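Local structure of O-methyltransferase, putative (3DUL) at residues 71-76 with 101-106; 58-63 with 79-84; 43-48 with 206-211. The protein probably transfers a methyl group from S-adenosyl-L-methionine to a hydroxyl oxygen of an acceptor that remains to be identified. One frame throughout, in Å; residues are numbered along the deposited sequence.

Contact 1. Residues 71-76 with 101-106; sequences YSTIWL and SNIERA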
loop_
_atom_site.group_PDB
_atom_site.type_symbol
_atom_site.label_atom_id
_atom_site.label_comp_id
_atom_site.label_asym_id
_atom_site.label_seq_id
_atom_site.Cartn_x
_atom_site.Cartn_y
_atom_site.Cartn_z
ATOM N N TYR B 71 -0.565 15.030 -12.500
ATOM C CA TYR B 71 -0.879 14.995 -11.071
ATOM C C TYR B 71 -0.127 13.853 -10.374
ATOM O O TYR B 71 0.610 14.069 -9.407
ATOM C CB TYR B 71 -2.379 14.808 -10.858
ATOM C CG TYR B 71 -2.807 14.834 -9.406
ATOM C CD1 TYR B 71 -2.992 16.042 -8.731
ATOM C CD2 TYR B 71 -3.046 13.649 -8.710
ATOM C CE1 TYR B 71 -3.417 16.066 -7.393
ATOM C CE2 TYR B 71 -3.462 13.661 -7.376
ATOM C CZ TYR B 71 -3.649 14.868 -6.723
ATOM O OH TYR B 71 -4.081 14.872 -5.411
ATOM N N SER B 72 -0.312 12.634 -10.864
ATOM C CA SER B 72 0.370 11.499 -10.257
ATOM C C SER B 72 1.874 11.565 -10.476
ATOM O O SER B 72 2.647 11.094 -9.639
ATOM C CB SER B 72 -0.216 10.185 -10.785
ATOM O OG SER B 72 -1.483 9.958 -10.197
ATOM N N THR B 73 2.305 12.166 -11.587
ATOM C CA THR B 73 3.727 12.300 -11.875
ATOM C C THR B 73 4.383 13.107 -10.755
ATOM O O THR B 73 5.490 12.795 -10.311
ATOM C CB THR B 73 3.978 13.060 -13.203
ATOM O OG1 THR B 73 3.059 12.601 -14.198
ATOM C CG2 THR B 73 5.403 12.835 -13.690
ATOM N N ILE B 74 3.690 14.150 -10.310
ATOM C CA ILE B 74 4.201 15.017 -9.253
ATOM C C ILE B 74 4.418 14.225 -7.967
ATOM O O ILE B 74 5.502 14.287 -7.378
ATOM C CB ILE B 74 3.231 16.182 -8.989
ATOM C CG1 ILE B 74 3.101 17.029 -10.257
ATOM C CG2 ILE B 74 3.736 17.049 -7.841
ATOM C CD1 ILE B 74 4.422 17.492 -10.813
ATOM N N TRP B 75 3.395 13.488 -7.547
ATOM C CA TRP B 75 3.491 12.667 -6.334
ATOM C C TRP B 75 4.652 11.668 -6.420
ATOM O O TRP B 75 5.400 11.484 -5.460
ATOM C CB TRP B 75 2.185 11.914 -6.084
ATOM C CG TRP B 75 1.097 12.743 -5.492
ATOM C CD1 TRP B 75 -0.039 13.189 -6.118
ATOM C CD2 TRP B 75 1.004 13.179 -4.135
ATOM N NE1 TRP B 75 -0.836 13.866 -5.224
ATOM C CE2 TRP B 75 -0.218 13.876 -3.999
ATOM C CE3 TRP B 75 1.836 13.047 -3.012
ATOM C CZ2 TRP B 75 -0.630 14.438 -2.789
ATOM C CZ3 TRP B 75 1.427 13.606 -1.812
ATOM C CH2 TRP B 75 0.203 14.294 -1.708
ATOM N N LEU B 76 4.807 11.022 -7.572
ATOM C CA LEU B 76 5.903 10.073 -7.750
ATOM C C LEU B 76 7.267 10.762 -7.662
ATOM O O LEU B 76 8.150 10.318 -6.913
ATOM C CB LEU B 76 5.780 9.364 -9.106
ATOM C CG LEU B 76 4.624 8.382 -9.291
ATOM C CD1 LEU B 76 4.446 8.086 -10.773
ATOM C CD2 LEU B 76 4.912 7.087 -8.521
ATOM N N SER B 101 3.952 21.463 -18.137
ATOM C CA SER B 101 3.787 22.789 -17.552
ATOM C C SER B 101 3.456 22.648 -16.065
ATOM O O SER B 101 3.968 23.398 -15.230
ATOM C CB SER B 101 2.659 23.542 -18.254
ATOM O OG SER B 101 2.400 24.770 -17.604
ATOM N N ASN B 102 2.591 21.689 -15.742
ATOM C CA ASN B 102 2.208 21.448 -14.351
ATOM C C ASN B 102 3.405 20.928 -13.565
ATOM O O ASN B 102 3.623 21.314 -12.414
ATOM C CB ASN B 102 1.056 20.440 -14.269
ATOM C CG ASN B 102 -0.278 21.038 -14.681
ATOM O OD1 ASN B 102 -0.528 22.227 -14.481
ATOM N ND2 ASN B 102 -1.150 20.208 -15.237
ATOM N N ILE B 103 4.178 20.047 -14.193
ATOM C CA ILE B 103 5.372 19.477 -13.572
ATOM C C ILE B 103 6.352 20.612 -13.303
ATOM O O ILE B 103 7.026 20.652 -12.270
ATOM C CB ILE B 103 6.051 18.457 -14.518
ATOM C CG1 ILE B 103 5.146 17.240 -14.715
ATOM C CG2 ILE B 103 7.399 18.027 -13.953
ATOM C CD1 ILE B 103 5.722 16.212 -15.681
ATOM N N GLU B 104 6.419 21.539 -14.250
ATOM C CA GLU B 104 7.317 22.676 -14.149
ATOM C C GLU B 104 6.963 23.578 -12.974
ATOM O O GLU B 104 7.846 24.018 -12.239
ATOM C CB GLU B 104 7.278 23.474 -15.449
ATOM C CG GLU B 104 8.536 24.263 -15.726
ATOM C CD GLU B 104 8.618 24.693 -17.175
ATOM O OE1 GLU B 104 7.880 25.627 -17.562
ATOM O OE2 GLU B 104 9.406 24.077 -17.930
ATOM N N ARG B 105 5.678 23.858 -12.786
ATOM C CA ARG B 105 5.296 24.717 -11.675
ATOM C C ARG B 105 5.510 24.034 -10.322
ATOM O O ARG B 105 5.442 24.678 -9.278
ATOM C CB ARG B 105 3.850 25.199 -11.827
ATOM C CG ARG B 105 2.781 24.144 -11.748
ATOM C CD ARG B 105 1.459 24.724 -12.221
ATOM N NE ARG B 105 1.146 25.971 -11.535
ATOM C CZ ARG B 105 0.685 27.064 -12.140
ATOM N NH1 ARG B 105 0.477 27.071 -13.451
ATOM N NH2 ARG B 105 0.443 28.157 -11.430
ATOM N N ALA B 106 5.776 22.728 -10.342
ATOM C CA ALA B 106 6.038 21.999 -9.107
ATOM C C ALA B 106 7.557 21.885 -8.962
ATOM O O ALA B 106 8.059 21.221 -8.062
ATOM C CB ALA B 106 5.391 20.604 -9.152
#
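Ile-74 reaches from helix 71-77 to the last turn of helix 93-105, and its terminal methyl does most of the touching. CD1 comes down on the backbone of Ile-103, 3.5 Å from the CA of that residue, and meets the methyl of Ala-106, with 3.7 Å between Ile-74 CD1 and Ala-106 CB. The torsion at chi1 (-62°) sets CG1 beside the backbone N and sends the ethyl arm across the gap, while the branch methyl CG2 brushes Ala-106 CB at 4.1 Å. A second apolar pair forms one residue earlier: Thr-73 CG2 touches Ile-103 CD1 at 3.9 Å, the two side chains crossing at about a right angle.

The polar ends find partners beyond the two segments: Thr-73 OG1 is hydrogen-bonded to Glu-64 OE1, and Asn-102 ND2 to Gly-69 O.

The helix axes approach to 9.5 Å and run in roughly the same direction, 35° apart, as expected of two successive crossover helices on one face of a Rossmann-like sheet. Ile-103 also packs on Val-112 and Val-114 of strand 112-116, and Leu-25 of helix 23-32 packs on Ile-74.

Contact 2. Residues 58-63 with 79-84; sequences GARNIL and GLSSGG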
loop_
_atom_site.group_PDB
_atom_site.type_symbol
_atom_site.label_atom_id
_atom_site.label_comp_id
_atom_site.label_asym_id
_atom_site.label_seq_id
_atom_site.Cartn_x
_atom_site.Cartn_y
_atom_site.Cartn_z
ATOM N N GLY B 58 12.742 3.246 -1.950
ATOM C CA GLY B 58 13.967 3.959 -2.266
ATOM C C GLY B 58 14.164 3.942 -3.777
ATOM O O GLY B 58 15.286 3.878 -4.278
ATOM N N ALA B 59 13.054 3.991 -4.507
ATOM C CA ALA B 59 13.088 3.971 -5.971
ATOM C C ALA B 59 13.886 5.138 -6.553
ATOM O O ALA B 59 13.811 6.253 -6.047
ATOM C CB ALA B 59 11.659 3.994 -6.506
ATOM N N ARG B 60 14.632 4.873 -7.625
ATOM C CA ARG B 60 15.454 5.894 -8.282
ATOM C C ARG B 60 15.161 6.014 -9.781
ATOM O O ARG B 60 15.481 7.023 -10.406
ATOM C CB ARG B 60 16.934 5.563 -8.116
ATOM C CG ARG B 60 17.873 6.696 -8.472
ATOM C CD ARG B 60 18.579 7.194 -7.218
ATOM N NE ARG B 60 19.138 6.071 -6.467
ATOM C CZ ARG B 60 19.561 6.141 -5.210
ATOM N NH1 ARG B 60 19.496 7.286 -4.545
ATOM N NH2 ARG B 60 20.038 5.057 -4.614
ATOM N N ASN B 61 14.579 4.972 -10.356
ATOM C CA ASN B 61 14.274 4.969 -11.785
ATOM C C ASN B 61 12.811 4.559 -11.916
ATOM O O ASN B 61 12.471 3.381 -11.830
ATOM C CB ASN B 61 15.213 3.988 -12.485
ATOM C CG ASN B 61 15.069 4.010 -13.991
ATOM O OD1 ASN B 61 14.881 5.068 -14.591
ATOM N ND2 ASN B 61 15.176 2.840 -14.613
ATOM N N ILE B 62 11.940 5.547 -12.127
ATOM C CA ILE B 62 10.510 5.300 -12.204
ATOM C C ILE B 62 9.914 5.454 -13.602
ATOM O O ILE B 62 10.316 6.331 -14.356
ATOM C CB ILE B 62 9.742 6.268 -11.268
ATOM C CG1 ILE B 62 10.204 6.071 -9.814
ATOM C CG2 ILE B 62 8.257 6.046 -11.389
ATOM C CD1 ILE B 62 9.509 6.995 -8.808
ATOM N N LEU B 63 8.954 4.595 -13.918
ATOM C CA LEU B 63 8.251 4.652 -15.199
ATOM C C LEU B 63 6.764 4.833 -14.923
ATOM O O LEU B 63 6.181 4.104 -14.119
ATOM C CB LEU B 63 8.457 3.358 -16.000
ATOM C CG LEU B 63 7.651 3.236 -17.306
ATOM C CD1 LEU B 63 8.117 4.305 -18.285
ATOM C CD2 LEU B 63 7.839 1.854 -17.925
ATOM N N GLY B 79 8.733 11.638 -4.441
ATOM C CA GLY B 79 9.262 10.532 -3.663
ATOM C C GLY B 79 10.719 10.202 -3.936
ATOM O O GLY B 79 11.336 9.454 -3.181
ATOM N N LEU B 80 11.267 10.740 -5.020
ATOM C CA LEU B 80 12.658 10.499 -5.373
ATOM C C LEU B 80 13.547 11.238 -4.375
ATOM O O LEU B 80 13.070 12.063 -3.603
ATOM C CB LEU B 80 12.943 11.013 -6.789
ATOM C CG LEU B 80 12.169 10.354 -7.937
ATOM C CD1 LEU B 80 12.344 11.171 -9.216
ATOM C CD2 LEU B 80 12.665 8.932 -8.142
ATOM N N SER B 81 14.839 10.948 -4.409
ATOM C CA SER B 81 15.783 11.590 -3.501
ATOM C C SER B 81 16.961 12.215 -4.251
ATOM O O SER B 81 16.918 13.381 -4.642
ATOM C CB SER B 81 16.307 10.566 -2.494
ATOM O OG SER B 81 16.946 9.495 -3.171
ATOM N N SER B 82 18.012 11.421 -4.440
ATOM C CA SER B 82 19.235 11.842 -5.128
ATOM C C SER B 82 18.982 12.330 -6.545
ATOM O O SER B 82 18.246 13.290 -6.771
ATOM C CB SER B 82 20.205 10.665 -5.204
ATOM O OG SER B 82 19.706 9.690 -6.114
ATOM N N GLY B 83 19.633 11.660 -7.492
ATOM C CA GLY B 83 19.479 11.985 -8.894
ATOM C C GLY B 83 18.545 10.973 -9.530
ATOM O O GLY B 83 18.868 10.358 -10.551
ATOM N N GLY B 84 17.383 10.790 -8.907
ATOM C CA GLY B 84 16.402 9.857 -9.425
ATOM C C GLY B 84 15.693 10.455 -10.623
ATOM O O GLY B 84 15.860 11.640 -10.923
HETATM O O HOH W 1 13.171 7.219 -3.167
#
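Arg-60 folds back over the loop at 82-84, its chain bent at both chi2 and chi3, and brings its guanidinium group up to Ser-82. The nitrogen NH1 donates to Ser-82 OG at 2.9 Å, with an N-H...O angle of 141°. The hydroxyl sits near the edge of the guanidinium but 26° out of its plane, so the bond is neither straight nor flat. Ser-82 holds OG between its backbone N and carbonyl carbon (chi1 70°), where the oxygen also meets the aliphatic part of the arginine, 3.0 Å from Arg-60 CD. Farther back along the chain, Arg-60 CG lies over Gly-84 CA at 3.6 Å. The backbones are close here too: Arg-60 O is 3.1 Å from Gly-84 CA.

On the buried side, Leu-80 and Ile-62 cross obliquely. One leucine branch makes the contact, Leu-80 CD2 lying 3.8 Å from Ile-62 CD1, and the same methyl rests against the carbonyl oxygen of Ala-59. A water lies between the backbones, within hydrogen-bonding distance of both Ala-59 O (3.1 Å) and Gly-79 O (2.9 Å).

Gly-58, with positive phi, closes helix 44-57 in a Schellman motif, and the chain then enters strand 61-65. This strand lies between strands 85-90 and 136-139, so the contact joins the start of one parallel strand to the loop leading into its neighbour. Ile-62 also packs on Val-54 of helix 44-57, Val-86 of strand 85-90 and Phe-136 of strand 136-139.

Contact 3. Residues 43-48 with 206-211; sequences SPTQGK and QTVGSK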
loop_
_atom_site.group_PDB
_atom_site.type_symbol
_atom_site.label_atom_id
_atom_site.label_comp_id
_atom_site.label_asym_id
_atom_site.label_seq_id
_atom_site.Cartn_x
_atom_site.Cartn_y
_atom_site.Cartn_z
ATOM N N SER B 43 -7.201 11.472 -6.587
ATOM C CA SER B 43 -7.056 10.904 -5.252
ATOM C C SER B 43 -5.772 11.294 -4.528
ATOM O O SER B 43 -4.705 10.723 -4.777
ATOM C CB SER B 43 -7.146 9.377 -5.335
ATOM O OG SER B 43 -7.001 8.782 -4.057
ATOM N N PRO B 44 -5.858 12.286 -3.628
ATOM C CA PRO B 44 -4.685 12.724 -2.870
ATOM C C PRO B 44 -4.127 11.560 -2.040
ATOM O O PRO B 44 -2.912 11.434 -1.880
ATOM C CB PRO B 44 -5.243 13.836 -1.985
ATOM C CG PRO B 44 -6.313 14.431 -2.837
ATOM C CD PRO B 44 -6.988 13.215 -3.435
ATOM N N THR B 45 -5.016 10.721 -1.505
ATOM C CA THR B 45 -4.572 9.575 -0.707
ATOM C C THR B 45 -3.790 8.581 -1.565
ATOM O O THR B 45 -2.841 7.960 -1.085
ATOM C CB THR B 45 -5.752 8.847 0.010
ATOM O OG1 THR B 45 -6.834 8.629 -0.907
ATOM C CG2 THR B 45 -6.240 9.666 1.209
ATOM N N GLN B 46 -4.171 8.422 -2.832
ATOM C CA GLN B 46 -3.420 7.519 -3.702
ATOM C C GLN B 46 -2.088 8.173 -4.069
ATOM O O GLN B 46 -1.056 7.511 -4.165
ATOM C CB GLN B 46 -4.183 7.183 -4.988
ATOM C CG GLN B 46 -3.467 6.084 -5.771
ATOM C CD GLN B 46 -3.997 5.890 -7.172
ATOM O OE1 GLN B 46 -3.954 6.805 -8.000
ATOM N NE2 GLN B 46 -4.489 4.691 -7.452
ATOM N N GLY B 47 -2.111 9.484 -4.289
ATOM C CA GLY B 47 -0.886 10.185 -4.616
ATOM C C GLY B 47 0.101 10.025 -3.470
ATOM O O GLY B 47 1.279 9.741 -3.677
ATOM N N LYS B 48 -0.394 10.201 -2.252
ATOM C CA LYS B 48 0.438 10.069 -1.062
ATOM C C LYS B 48 1.000 8.644 -1.001
ATOM O O LYS B 48 2.181 8.431 -0.713
ATOM C CB LYS B 48 -0.410 10.338 0.176
ATOM C CG LYS B 48 0.030 11.520 0.989
ATOM C CD LYS B 48 1.372 11.271 1.647
ATOM C CE LYS B 48 1.711 12.418 2.573
ATOM N NZ LYS B 48 0.616 12.662 3.558
ATOM N N GLN B 206 -7.620 -0.342 -2.467
ATOM C CA GLN B 206 -8.462 0.751 -2.929
ATOM C C GLN B 206 -8.180 1.943 -2.022
ATOM O O GLN B 206 -7.706 1.784 -0.893
ATOM C CB GLN B 206 -9.946 0.378 -2.853
ATOM C CG GLN B 206 -10.546 0.463 -1.458
ATOM C CD GLN B 206 -12.038 0.151 -1.430
ATOM O OE1 GLN B 206 -12.704 0.325 -0.408
ATOM N NE2 GLN B 206 -12.565 -0.319 -2.555
ATOM N N THR B 207 -8.460 3.134 -2.531
ATOM C CA THR B 207 -8.268 4.360 -1.778
ATOM C C THR B 207 -9.384 5.284 -2.261
ATOM O O THR B 207 -9.830 5.153 -3.402
ATOM C CB THR B 207 -6.880 4.971 -2.073
ATOM O OG1 THR B 207 -6.603 6.010 -1.129
ATOM C CG2 THR B 207 -6.831 5.542 -3.483
ATOM N N VAL B 208 -9.855 6.192 -1.412
ATOM C CA VAL B 208 -10.937 7.080 -1.832
ATOM C C VAL B 208 -10.437 8.157 -2.777
ATOM O O VAL B 208 -9.268 8.529 -2.744
ATOM C CB VAL B 208 -11.630 7.770 -0.631
ATOM C CG1 VAL B 208 -10.742 8.863 -0.055
ATOM C CG2 VAL B 208 -12.969 8.343 -1.074
ATOM N N GLY B 209 -11.336 8.650 -3.623
ATOM C CA GLY B 209 -10.985 9.694 -4.568
ATOM C C GLY B 209 -12.121 10.694 -4.676
ATOM O O GLY B 209 -13.135 10.559 -3.991
ATOM N N SER B 210 -11.965 11.690 -5.541
ATOM C CA SER B 210 -12.994 12.707 -5.719
ATOM C C SER B 210 -14.312 12.124 -6.212
ATOM O O SER B 210 -15.379 12.480 -5.708
ATOM C CB SER B 210 -12.510 13.784 -6.692
ATOM O OG SER B 210 -12.144 13.225 -7.939
ATOM N N LYS B 211 -14.239 11.228 -7.193
ATOM C CA LYS B 211 -15.435 10.602 -7.750
ATOM C C LYS B 211 -15.492 9.100 -7.486
ATOM O O LYS B 211 -15.605 8.304 -8.417
ATOM C CB LYS B 211 -15.510 10.873 -9.259
ATOM C CG LYS B 211 -15.738 12.347 -9.584
ATOM C CD LYS B 211 -15.795 12.626 -11.080
ATOM C CE LYS B 211 -14.452 12.394 -11.748
ATOM N NZ LYS B 211 -14.476 12.768 -13.186
HETATM O O HOH W 2 -8.084 11.103 -1.421
#
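Ser-43 OG donates to Val-208 O, with 2.6 Å between the two oxygens, approaching at a C=O...O angle of 147° and 28° out of the carbonyl plane. Beside it the hydroxyls of Thr-45 and Thr-207 share a hydrogen bond, OG1 to OG1 at 2.6 Å, the two side chains lying alongside each other and pointing opposite ways. The methyl of Thr-207 touches two residues of the helix start, CG2 lying 3.3 Å from Ser-43 OG and 3.5 Å from Gln-46 CB.

The serine oxygen has a second task. It accepts from Gln-46 N at 3.1 Å and so caps the N terminus of helix 44-57; with OG anti to the Ser-43 backbone N (chi1 180°), one hydroxyl serves helix and strand together. A water joins Thr-45 N to Val-208 O, giving that buried carbonyl a second donor. Farther out, Gln-46 NE2 is held by Asp-166, and Thr-207 OG1 is hydrogen-bonded to Ala-204 O of the second subunit.

The start of helix 44-57 thus lies against strand 200-209, the outermost strand at its end of the sheet within the chain. Strand 212-221 flanks it with Asp-214 and Tyr-213, helix 7-18 packs on Val-208, and backbone hydrogen bonds link Gln-206 to the second subunit.

How the contacts relate
Contacts 1 and 3, centres about 16 Å apart, meet where Trp-75 lies on the start of helix 44-57, its CD2 3.3 Å from Gly-47 C, and where Tyr-71 touches Pro-44. Contact 1 also reaches contact 2, about 14 Å away between centres, through Leu-76 O and Ile-62 CD1 at 4.1 Å. Contacts 2 and 3 do not touch, their nearest atoms being about 8 Å apart. The S-adenosyl-L-homocysteine site is closest to contacts 1 and 3: Ser-72, on segment 71-76, binds this ligand, and the Gln-46 side chain of contact 3 is about 5 Å from that of Ser-72. Contact 2 is more remote, with about 9 Å between the Ile-62 and Ser-72 side chains.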